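Local atomic coordinates of FHA domain-containing protein FhaA (Mycobacterium tuberculosis, PDB entry 3PO8), a protein that regulates cell growth and peptidoglycan synthesis by binding the membrane protein MviN, and recognises phosphorylated MviN and the kinase PknB through the FHA domain described here. Residues 43-48 with 61-67; 16-21 with 34-38; 5-11 with 91-97. All coordinates share one frame; numbering follows the deposited sequence.

Contact 1 of 3, residues 43-48 with 61-67; sequences SRRHLE and LNSTNGT. With PO4 (phosphate ion), chain B.
Two loops at one end of the FHA beta-sandwich meet here, Ser43 against Thr64 and His46 against Ser63 and Gly66, and form the anion site where FHA domains read phosphothreonine. A phosphate ion, probably from the crystallisation liquor, occupies it, consistent with a mimic of that phosphate. Its O4 takes a bond from each loop, from Ser43 OG at 2.6 Å and from Thr64 OG1 at 2.7 Å. Arg44 closes round the other side: its backbone N gives O3 a nearly straight bond, and the chain, bent at chi3 (-85°), brings NE to O3 and NH2 to O2, which lies in the guanidinium plane. Ser43 OG also accepts from Thr64 N, which ties one loop to the other directly beside the ion.

His46 is the second-shell piece. With CG anti to the backbone N (chi1 -168°), the ring lies between the loops; ND1 accepts from Ser43 N at 2.9 Å exactly in the ring plane, holding the serine in place. Asp60 takes up the hydroxyls of Ser63 and Thr67 nearby. Farther from the ion, Leu61 N bonds His46 O at 2.9 Å, and Leu61 CD1 rests on the Leu47 backbone. At the ring's far edge NE2 donates to Gly66 O at 2.9 Å, while Ser63 CB sits 3.4 Å from the ring centroid, squarely over one face.

Contact 2 of 3, residues 16-21 with 34-38; sequences RTYQLR and QFRLP
The contact bridges the two sheets of the FHA sandwich at their margin: strand 17-19, outermost in the antiparallel sheet, faces strand 35-36, outermost in the mixed one. No backbone-to-backbone bond joins them; side chains do, one of them gripping a backbone oxygen. At the centre Tyr18 and Phe35 run past each other in opposite directions. Their planes are close to parallel, 16° apart, but the rings are displaced so far that they barely overlap, with centroids 5.5 Å apart. Each ring instead meets the other residue's methylene: Tyr18 CB stands 3.6 Å from the Phe35 centroid, almost on the normal, and Phe35 CB lies over a face of the tyrosine, toward its rim. In both residues CG is anti to the backbone N (chi1 176° for Tyr18, -167° for Phe35), which carries each ring across to the opposite strand. Leu37 CD2 covers the other face of Phe35, sandwiching that ring.

Polar groups flank this pair. On one flank Arg16 turns at chi3 and grips the single acceptor Arg36 O end-on, with NH2 at 2.9 Å and NH1 at 3.2 Å. The oxygen lies in the guanidinium plane, so the two bonds fix the rotation of the group, one face of which lies over Phe35 CE1. Pro38 CD approaches the guanidinium edge, 3.6 Å from NH2. On the other flank Tyr18 OH passes 3.3 Å from Gln34 CB on its way to a hydrogen bond with Asn25. Gln34 CG rests on the face of the Arg21 guanidinium; a water accepts from both Arg21 NH1 and Gln34 NE2, and Gln34 OE1 accepts from the backbone N of Ile26. Side chains thus join the outermost strands of two sheets packed face to face, the beta-sandwich of the FHA fold.

Contact 3 of 3, residues 5-11 with 91-97; sequences SVTLQLD and EIIVRMH
Strands 5-10 and 91-97 run antiparallel at the middle of one FHA sheet, joining the first and last strands of the chain in a regular register. Ser5, Thr7 and Gln9 form hydrogen-bonded pairs with His97, Arg95 and Ile93, and Asp11 N extends the series to Glu91 O at 2.8 Å.

The face bearing Val6, Leu8, Leu10, Ile92, Val94 and Met96 turns into the sandwich, and its bumps are staggered. Leu8 is the central bump, set against both branched residues of the other strand: CB on Ile92 CG2 at 3.6 Å, CD2 alongside Val94 CG2. Val94 sends its other methyl, CG1, to Val6 CG1 at 3.7 Å. Val6 CG2 in turn touches Met96, and the bend of Met96 at chi2 (54°) lays CG, SD and CE along that one methyl. At the other end Leu10 CD2 settles against Ile92 CG1. Phe35 of the opposite sheet is received by Leu8, Leu10 and Ile92.

On the other face the relief is mostly polar, with Ile93 among it. His97, with CG between its backbone N and carbonyl carbon (chi1 66°), folds back across the strand pair so that a ring face lies over Ser5 CB. Thr7 CG2 comes to the ring's edge. Arg95 reaches over Ile93, two residues back, whose CG2 lies 3.8 Å from the guanidinium plane, over its centre, and NH1 gives Gln9 OE1 a bent bond of 2.8 Å. Beyond, Asp11 OD2 and Glu91 OE1 stand 3.9 Å apart and share a donating water; a salt bridge from Glu91 OE2 to Arg86 probably eases this approach. With its apolar face turned to Phe35, Ile49 and Trp51 of the second sheet and its other face carrying waters, the pair forms part of one layer of the FHA beta-sandwich.

How the contacts relate
From the N terminus, strand 4-10 enters first, and contact 3 joins it to strand 90-98, closing a loop of 79 residues that holds both other contacts. Within that loop contact 2 closes first, from 16-21 to 34-38, before contact 1 opens at 43-48 and closes at 61-67; the two lie in series, each with 12 residues between its segments. Contacts 2 and 3 touch through neighbouring strands: Leu8 N lies 2.7 Å from Tyr18 O. Contact 3 pairs two central strands of one sheet, contact 2 fastens its margin to the other, and contact 1 joins the loops of the phosphate site, across the chain's centre from contact 3, with centres about 18 Å apart.

Contact 1 of 3, residues 43-48 with 61-67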
loop_
_atom_site.group_PDB
_atom_site.type_symbol
_atom_site.label_atom_id
_atom_site.label_comp_id
_atom_site.label_asym_id
_atom_site.label_seq_id
_atom_site.Cartn_x
_atom_site.Cartn_y
_atom_site.Cartn_z
ATOM N N SER A 43 10.259 6.166 -0.845
ATOM C CA SER A 43 11.403 5.561 -1.531
ATOM C C SER A 43 10.992 5.094 -2.928
ATOM O O SER A 43 9.809 4.936 -3.218
ATOM C CB SER A 43 11.989 4.411 -0.718
ATOM O OG SER A 43 12.607 4.921 0.435
ATOM N N ARG A 44 11.972 4.892 -3.802
ATOM C CA ARG A 44 11.689 4.462 -5.178
ATOM C C ARG A 44 10.862 3.164 -5.153
ATOM O O ARG A 44 9.869 3.029 -5.856
ATOM C CB ARG A 44 12.983 4.305 -5.971
ATOM C CG ARG A 44 13.549 5.633 -6.387
ATOM C CD ARG A 44 14.973 5.478 -6.846
ATOM N NE ARG A 44 15.895 5.520 -5.711
ATOM C CZ ARG A 44 17.174 5.150 -5.762
ATOM N NH1 ARG A 44 17.707 4.695 -6.894
ATOM N NH2 ARG A 44 17.931 5.234 -4.671
ATOM N N ARG A 45 11.299 2.209 -4.345
ATOM C CA ARG A 45 10.515 0.995 -4.054
ATOM C C ARG A 45 10.356 0.969 -2.543
ATOM O O ARG A 45 11.295 0.663 -1.814
ATOM C CB ARG A 45 11.251 -0.245 -4.544
ATOM C CG ARG A 45 11.501 -0.211 -6.036
ATOM C CD ARG A 45 12.268 -1.457 -6.502
ATOM N NE ARG A 45 11.344 -2.557 -6.742
ATOM C CZ ARG A 45 11.688 -3.795 -7.096
ATOM N NH1 ARG A 45 12.964 -4.140 -7.253
ATOM N NH2 ARG A 45 10.739 -4.699 -7.293
ATOM N N HIS A 46 9.186 1.370 -2.063
ATOM C CA HIS A 46 9.015 1.672 -0.652
ATOM C C HIS A 46 8.433 0.532 0.149
ATOM O O HIS A 46 8.925 0.207 1.236
ATOM C CB HIS A 46 8.161 2.918 -0.489
ATOM C CG HIS A 46 8.162 3.483 0.895
ATOM N ND1 HIS A 46 8.788 4.670 1.199
ATOM C CD2 HIS A 46 7.562 3.066 2.034
ATOM C CE1 HIS A 46 8.605 4.942 2.477
ATOM N NE2 HIS A 46 7.865 3.982 3.012
ATOM N N LEU A 47 7.345 -0.044 -0.349
ATOM C CA LEU A 47 6.764 -1.193 0.280
ATOM C C LEU A 47 6.186 -2.079 -0.784
ATOM O O LEU A 47 5.955 -1.641 -1.905
ATOM C CB LEU A 47 5.725 -0.811 1.344
ATOM C CG LEU A 47 4.491 -0.063 0.860
ATOM C CD1 LEU A 47 3.402 -1.030 0.372
ATOM C CD2 LEU A 47 3.882 0.813 1.960
ATOM N N GLU A 48 5.979 -3.345 -0.425
ATOM C CA GLU A 48 5.282 -4.283 -1.264
ATOM C C GLU A 48 4.062 -4.781 -0.551
ATOM O O GLU A 48 4.066 -4.919 0.656
ATOM C CB GLU A 48 6.201 -5.442 -1.647
ATOM C CG GLU A 48 6.408 -6.522 -0.654
ATOM C CD GLU A 48 7.000 -7.816 -1.265
ATOM O OE1 GLU A 48 6.846 -8.097 -2.496
ATOM O OE2 GLU A 48 7.610 -8.550 -0.471
ATOM N N LEU A 61 10.109 -2.159 2.363
ATOM C CA LEU A 61 11.270 -2.612 1.581
ATOM C C LEU A 61 12.512 -1.846 1.968
ATOM O O LEU A 61 13.140 -1.223 1.114
ATOM C CB LEU A 61 10.995 -2.458 0.081
ATOM C CG LEU A 61 9.852 -3.298 -0.472
ATOM C CD1 LEU A 61 9.531 -2.967 -1.905
ATOM C CD2 LEU A 61 10.199 -4.785 -0.322
ATOM N N ASN A 62 12.843 -1.876 3.262
ATOM C CA ASN A 62 14.007 -1.169 3.785
ATOM C C ASN A 62 13.976 0.280 3.331
ATOM O O ASN A 62 14.987 0.835 2.864
ATOM C CB ASN A 62 15.285 -1.865 3.320
ATOM C CG ASN A 62 16.514 -1.360 4.037
ATOM O OD1 ASN A 62 16.430 -0.839 5.155
ATOM N ND2 ASN A 62 17.669 -1.521 3.404
ATOM N N SER A 63 12.811 0.906 3.475
ATOM C CA SER A 63 12.626 2.270 2.988
ATOM C C SER A 63 13.413 3.238 3.851
ATOM O O SER A 63 13.732 2.959 5.008
ATOM C CB SER A 63 11.149 2.642 2.973
ATOM O OG SER A 63 10.673 2.820 4.291
ATOM N N THR A 64 13.743 4.386 3.283
ATOM C CA THR A 64 14.537 5.374 4.002
ATOM C C THR A 64 13.742 5.901 5.203
ATOM O O THR A 64 14.266 5.999 6.301
ATOM C CB THR A 64 14.925 6.491 3.052
ATOM O OG1 THR A 64 15.754 5.957 2.007
ATOM C CG2 THR A 64 15.651 7.620 3.787
ATOM N N ASN A 65 12.466 6.212 4.995
ATOM C CA ASN A 65 11.650 6.874 6.036
ATOM C C ASN A 65 10.684 5.971 6.791
ATOM O O ASN A 65 10.025 6.414 7.723
ATOM C CB ASN A 65 10.925 8.079 5.443
ATOM C CG ASN A 65 11.890 9.183 5.053
ATOM O OD1 ASN A 65 12.849 9.442 5.758
ATOM N ND2 ASN A 65 11.627 9.850 3.945
ATOM N N GLY A 66 10.613 4.717 6.385
ATOM C CA GLY A 66 9.720 3.746 7.019
ATOM C C GLY A 66 8.270 3.812 6.590
ATOM O O GLY A 66 7.864 4.676 5.831
ATOM N N THR A 67 7.513 2.871 7.126
ATOM C CA THR A 67 6.098 2.731 6.835
ATOM C C THR A 67 5.377 2.535 8.153
ATOM O O THR A 67 5.870 1.856 9.035
ATOM C CB THR A 67 5.837 1.517 5.902
ATOM O OG1 THR A 67 6.565 1.688 4.687
ATOM C CG2 THR A 67 4.368 1.353 5.588
HETATM P P PO4 B . 15.354 5.577 -1.658
HETATM O O1 PO4 B . 15.757 4.146 -1.379
HETATM O O2 PO4 B . 16.644 6.340 -1.930
HETATM O O3 PO4 B . 14.506 5.555 -2.903
HETATM O O4 PO4 B . 14.683 6.191 -0.459
HETATM O O HOH W 1 11.410 6.620 2.346
HETATM O O HOH W 2 13.751 0.043 -1.203
#

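Contact 2 of 3, residues 16-21 with 34-38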
loop_
_atom_site.group_PDB
_atom_site.type_symbol
_atom_site.label_atom_id
_atom_site.label_comp_id
_atom_site.label_asym_id
_atom_site.label_seq_id
_atom_site.Cartn_x
_atom_site.Cartn_y
_atom_site.Cartn_z
ATOM N N ARG A 16 -7.196 9.026 -5.940
ATOM C CA ARG A 16 -6.556 8.035 -6.799
ATOM C C ARG A 16 -6.454 6.663 -6.119
ATOM O O ARG A 16 -6.038 6.561 -4.967
ATOM C CB ARG A 16 -5.163 8.500 -7.222
ATOM C CG ARG A 16 -4.558 7.683 -8.309
ATOM C CD ARG A 16 -3.472 8.453 -9.066
ATOM N NE ARG A 16 -2.385 8.867 -8.204
ATOM C CZ ARG A 16 -1.216 8.247 -8.083
ATOM N NH1 ARG A 16 -0.950 7.150 -8.786
ATOM N NH2 ARG A 16 -0.289 8.759 -7.282
ATOM N N THR A 17 -6.787 5.627 -6.884
ATOM C CA THR A 17 -7.003 4.286 -6.370
ATOM C C THR A 17 -6.211 3.258 -7.165
ATOM O O THR A 17 -6.022 3.386 -8.361
ATOM C CB THR A 17 -8.509 3.957 -6.432
ATOM O OG1 THR A 17 -9.209 4.830 -5.526
ATOM C CG2 THR A 17 -8.809 2.526 -6.062
ATOM N N TYR A 18 -5.747 2.228 -6.457
ATOM C CA TYR A 18 -5.093 1.089 -7.046
ATOM C C TYR A 18 -5.710 -0.188 -6.497
ATOM O O TYR A 18 -5.930 -0.303 -5.272
ATOM C CB TYR A 18 -3.610 1.136 -6.706
ATOM C CG TYR A 18 -2.855 -0.066 -7.197
ATOM C CD1 TYR A 18 -2.531 -0.205 -8.533
ATOM C CD2 TYR A 18 -2.489 -1.071 -6.332
ATOM C CE1 TYR A 18 -1.833 -1.322 -8.986
ATOM C CE2 TYR A 18 -1.801 -2.203 -6.771
ATOM C CZ TYR A 18 -1.473 -2.315 -8.093
ATOM O OH TYR A 18 -0.791 -3.416 -8.580
ATOM N N GLN A 19 -6.010 -1.116 -7.387
ATOM C CA GLN A 19 -6.546 -2.406 -7.009
ATOM C C GLN A 19 -5.436 -3.443 -7.009
ATOM O O GLN A 19 -4.746 -3.600 -7.999
ATOM C CB GLN A 19 -7.671 -2.820 -7.953
ATOM C CG GLN A 19 -8.396 -4.059 -7.488
ATOM C CD GLN A 19 -9.752 -4.224 -8.109
ATOM O OE1 GLN A 19 -9.968 -5.149 -8.876
ATOM N NE2 GLN A 19 -10.672 -3.329 -7.783
ATOM N N LEU A 20 -5.303 -4.183 -5.908
ATOM C CA LEU A 20 -4.235 -5.170 -5.822
ATOM C C LEU A 20 -4.411 -6.233 -6.882
ATOM O O LEU A 20 -5.541 -6.702 -7.146
ATOM C CB LEU A 20 -4.163 -5.869 -4.468
ATOM C CG LEU A 20 -3.905 -5.014 -3.242
ATOM C CD1 LEU A 20 -3.693 -5.897 -2.031
ATOM C CD2 LEU A 20 -2.712 -4.129 -3.455
ATOM N N ARG A 21 -3.298 -6.635 -7.466
ATOM C CA ARG A 21 -3.253 -7.801 -8.333
ATOM C C ARG A 21 -2.628 -8.960 -7.582
ATOM O O ARG A 21 -1.889 -8.766 -6.617
ATOM C CB ARG A 21 -2.398 -7.490 -9.562
ATOM C CG ARG A 21 -2.863 -6.263 -10.355
ATOM C CD ARG A 21 -1.958 -5.943 -11.545
ATOM N NE ARG A 21 -1.447 -4.568 -11.523
ATOM C CZ ARG A 21 -0.406 -4.132 -12.238
ATOM N NH1 ARG A 21 0.264 -4.950 -13.050
ATOM N NH2 ARG A 21 -0.022 -2.869 -12.141
ATOM N N GLN A 34 4.061 -0.362 -9.079
ATOM C CA GLN A 34 2.690 -0.605 -9.520
ATOM C C GLN A 34 1.758 0.521 -9.133
ATOM O O GLN A 34 0.815 0.830 -9.854
ATOM C CB GLN A 34 2.162 -1.932 -8.969
ATOM C CG GLN A 34 2.548 -3.165 -9.805
ATOM C CD GLN A 34 3.970 -3.594 -9.662
ATOM O OE1 GLN A 34 4.534 -3.637 -8.565
ATOM N NE2 GLN A 34 4.578 -3.939 -10.789
ATOM N N PHE A 35 1.994 1.112 -7.957
ATOM C CA PHE A 35 1.250 2.278 -7.478
ATOM C C PHE A 35 2.322 3.310 -7.141
ATOM O O PHE A 35 3.074 3.172 -6.182
ATOM C CB PHE A 35 0.395 1.921 -6.258
ATOM C CG PHE A 35 -0.638 2.948 -5.882
ATOM C CD1 PHE A 35 -1.224 3.795 -6.813
ATOM C CD2 PHE A 35 -1.089 3.009 -4.580
ATOM C CE1 PHE A 35 -2.215 4.706 -6.427
ATOM C CE2 PHE A 35 -2.084 3.895 -4.199
ATOM C CZ PHE A 35 -2.636 4.744 -5.128
ATOM N N ARG A 36 2.410 4.316 -7.997
ATOM C CA ARG A 36 3.507 5.272 -7.990
ATOM C C ARG A 36 3.060 6.572 -7.330
ATOM O O ARG A 36 2.041 7.146 -7.725
ATOM C CB ARG A 36 3.987 5.507 -9.420
ATOM C CG ARG A 36 5.234 6.350 -9.520
ATOM C CD ARG A 36 5.594 6.545 -10.965
ATOM N NE ARG A 36 6.865 7.231 -11.127
ATOM C CZ ARG A 36 7.417 7.491 -12.298
ATOM N NH1 ARG A 36 6.838 7.084 -13.398
ATOM N NH2 ARG A 36 8.572 8.132 -12.349
ATOM N N LEU A 37 3.804 7.027 -6.321
ATOM C CA LEU A 37 3.427 8.205 -5.516
ATOM C C LEU A 37 4.395 9.369 -5.750
ATOM O O LEU A 37 5.604 9.197 -5.627
ATOM C CB LEU A 37 3.401 7.875 -4.020
ATOM C CG LEU A 37 2.540 6.704 -3.573
ATOM C CD1 LEU A 37 2.407 6.619 -2.058
ATOM C CD2 LEU A 37 1.188 6.726 -4.192
ATOM N N PRO A 38 3.851 10.569 -6.013
ATOM C CA PRO A 38 4.629 11.769 -6.243
ATOM C C PRO A 38 4.975 12.447 -4.912
ATOM O O PRO A 38 4.405 13.472 -4.545
ATOM C CB PRO A 38 3.687 12.612 -7.078
ATOM C CG PRO A 38 2.388 12.287 -6.553
ATOM C CD PRO A 38 2.435 10.823 -6.314
HETATM O O HOH W 3 0.627 4.711 -10.143
HETATM O O HOH W 4 2.849 -4.245 -13.230
#

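Contact 3 of 3, residues 5-11 with 91-97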
loop_
_atom_site.group_PDB
_atom_site.type_symbol
_atom_site.label_atom_id
_atom_site.label_comp_id
_atom_site.label_asym_id
_atom_site.label_seq_id
_atom_site.Cartn_x
_atom_site.Cartn_y
_atom_site.Cartn_z
ATOM N N SER A 5 -11.408 -8.603 -3.176
ATOM C CA SER A 5 -10.487 -7.695 -3.793
ATOM C C SER A 5 -10.129 -6.616 -2.798
ATOM O O SER A 5 -10.862 -6.316 -1.877
ATOM C CB SER A 5 -11.106 -7.091 -5.038
ATOM O OG SER A 5 -10.253 -6.107 -5.584
ATOM N N VAL A 6 -8.964 -6.029 -3.002
ATOM C CA VAL A 6 -8.472 -4.993 -2.115
ATOM C C VAL A 6 -8.144 -3.762 -2.930
ATOM O O VAL A 6 -7.479 -3.854 -3.974
ATOM C CB VAL A 6 -7.181 -5.419 -1.364
ATOM C CG1 VAL A 6 -6.645 -4.240 -0.509
ATOM C CG2 VAL A 6 -7.428 -6.651 -0.498
ATOM N N THR A 7 -8.619 -2.619 -2.457
ATOM C CA THR A 7 -8.263 -1.333 -3.034
ATOM C C THR A 7 -7.470 -0.488 -2.078
ATOM O O THR A 7 -7.640 -0.532 -0.848
ATOM C CB THR A 7 -9.480 -0.529 -3.510
ATOM O OG1 THR A 7 -10.392 -0.350 -2.419
ATOM C CG2 THR A 7 -10.143 -1.238 -4.640
ATOM N N LEU A 8 -6.591 0.294 -2.680
ATOM C CA LEU A 8 -5.752 1.256 -1.979
ATOM C C LEU A 8 -6.171 2.611 -2.512
ATOM O O LEU A 8 -6.122 2.814 -3.732
ATOM C CB LEU A 8 -4.288 1.037 -2.343
ATOM C CG LEU A 8 -3.683 -0.360 -2.147
ATOM C CD1 LEU A 8 -2.204 -0.364 -2.520
ATOM C CD2 LEU A 8 -3.903 -0.789 -0.728
ATOM N N GLN A 9 -6.594 3.523 -1.659
ATOM C CA GLN A 9 -6.998 4.859 -2.112
ATOM C C GLN A 9 -6.176 5.936 -1.423
ATOM O O GLN A 9 -6.106 5.976 -0.184
ATOM C CB GLN A 9 -8.483 5.112 -1.833
ATOM C CG GLN A 9 -8.939 6.483 -2.270
ATOM C CD GLN A 9 -10.426 6.613 -2.311
ATOM O OE1 GLN A 9 -11.116 6.222 -1.376
ATOM N NE2 GLN A 9 -10.940 7.193 -3.391
ATOM N N LEU A 10 -5.518 6.790 -2.212
ATOM C CA LEU A 10 -4.749 7.897 -1.663
ATOM C C LEU A 10 -5.701 8.887 -1.036
ATOM O O LEU A 10 -6.736 9.233 -1.626
ATOM C CB LEU A 10 -3.937 8.590 -2.752
ATOM C CG LEU A 10 -2.522 8.126 -3.001
ATOM C CD1 LEU A 10 -1.970 8.846 -4.220
ATOM C CD2 LEU A 10 -1.658 8.400 -1.789
ATOM N N ASP A 11 -5.354 9.365 0.149
ATOM C CA ASP A 11 -6.212 10.292 0.873
ATOM C C ASP A 11 -5.643 11.719 0.806
ATOM O O ASP A 11 -5.564 12.424 1.828
ATOM C CB ASP A 11 -6.392 9.829 2.322
ATOM C CG ASP A 11 -7.541 10.533 3.017
ATOM O OD1 ASP A 11 -8.388 11.118 2.312
ATOM O OD2 ASP A 11 -7.585 10.529 4.267
ATOM N N GLU A 91 -0.970 9.122 2.620
ATOM C CA GLU A 91 -1.846 8.257 3.403
ATOM C C GLU A 91 -2.672 7.449 2.440
ATOM O O GLU A 91 -3.277 8.000 1.529
ATOM C CB GLU A 91 -2.775 9.075 4.310
ATOM C CG GLU A 91 -2.060 10.047 5.222
ATOM C CD GLU A 91 -2.981 10.605 6.306
ATOM O OE1 GLU A 91 -4.223 10.454 6.177
ATOM O OE2 GLU A 91 -2.462 11.193 7.283
ATOM N N ILE A 92 -2.695 6.136 2.648
ATOM C CA ILE A 92 -3.448 5.221 1.806
ATOM C C ILE A 92 -4.451 4.440 2.630
ATOM O O ILE A 92 -4.088 3.795 3.610
ATOM C CB ILE A 92 -2.512 4.255 1.116
ATOM C CG1 ILE A 92 -1.630 5.012 0.124
ATOM C CG2 ILE A 92 -3.294 3.154 0.413
ATOM C CD1 ILE A 92 -0.491 4.207 -0.466
ATOM N N ILE A 93 -5.711 4.490 2.232
ATOM C CA ILE A 93 -6.782 3.753 2.890
ATOM C C ILE A 93 -6.990 2.420 2.190
ATOM O O ILE A 93 -7.146 2.361 0.968
ATOM C CB ILE A 93 -8.111 4.548 2.857
ATOM C CG1 ILE A 93 -7.902 5.954 3.458
ATOM C CG2 ILE A 93 -9.203 3.806 3.611
ATOM C CD1 ILE A 93 -8.998 6.951 3.149
ATOM N N VAL A 94 -6.984 1.351 2.966
ATOM C CA VAL A 94 -7.102 -0.002 2.444
ATOM C C VAL A 94 -8.541 -0.453 2.649
ATOM O O VAL A 94 -9.059 -0.352 3.756
ATOM C CB VAL A 94 -6.174 -0.969 3.203
ATOM C CG1 VAL A 94 -6.371 -2.397 2.704
ATOM C CG2 VAL A 94 -4.737 -0.536 3.055
ATOM N N ARG A 95 -9.198 -0.925 1.605
ATOM C CA ARG A 95 -10.545 -1.464 1.754
ATOM C C ARG A 95 -10.632 -2.824 1.084
ATOM O O ARG A 95 -10.016 -3.049 0.055
ATOM C CB ARG A 95 -11.541 -0.519 1.099
ATOM C CG ARG A 95 -11.806 0.744 1.864
ATOM C CD ARG A 95 -12.787 1.633 1.114
ATOM N NE ARG A 95 -12.834 2.998 1.649
ATOM C CZ ARG A 95 -12.120 4.026 1.182
ATOM N NH1 ARG A 95 -11.275 3.882 0.150
ATOM N NH2 ARG A 95 -12.264 5.222 1.752
ATOM N N MET A 96 -11.383 -3.745 1.671
ATOM C CA MET A 96 -11.690 -5.024 1.028
ATOM C C MET A 96 -13.124 -5.006 0.533
ATOM O O MET A 96 -13.998 -4.439 1.176
ATOM C CB MET A 96 -11.552 -6.169 2.022
ATOM C CG MET A 96 -10.177 -6.605 2.333
ATOM S SD MET A 96 -9.075 -5.291 2.877
ATOM C CE MET A 96 -7.702 -6.257 3.521
ATOM N N HIS A 97 -13.365 -5.654 -0.595
ATOM C CA HIS A 97 -14.726 -5.831 -1.079
ATOM C C HIS A 97 -14.841 -7.218 -1.664
ATOM O O HIS A 97 -13.871 -7.753 -2.185
ATOM C CB HIS A 97 -15.121 -4.746 -2.095
ATOM C CG HIS A 97 -14.362 -4.784 -3.395
ATOM N ND1 HIS A 97 -13.201 -4.073 -3.607
ATOM C CD2 HIS A 97 -14.654 -5.385 -4.578
ATOM C CE1 HIS A 97 -12.788 -4.267 -4.848
ATOM N NE2 HIS A 97 -13.654 -5.054 -5.461
HETATM O O HOH W 5 -9.503 1.874 -0.712
HETATM O O HOH W 6 -12.118 -2.351 -1.941
HETATM O O HOH W 7 -11.811 7.905 1.016
HETATM O O HOH W 8 -6.179 8.704 5.714
HETATM O O HOH W 9 -4.803 13.061 4.677
#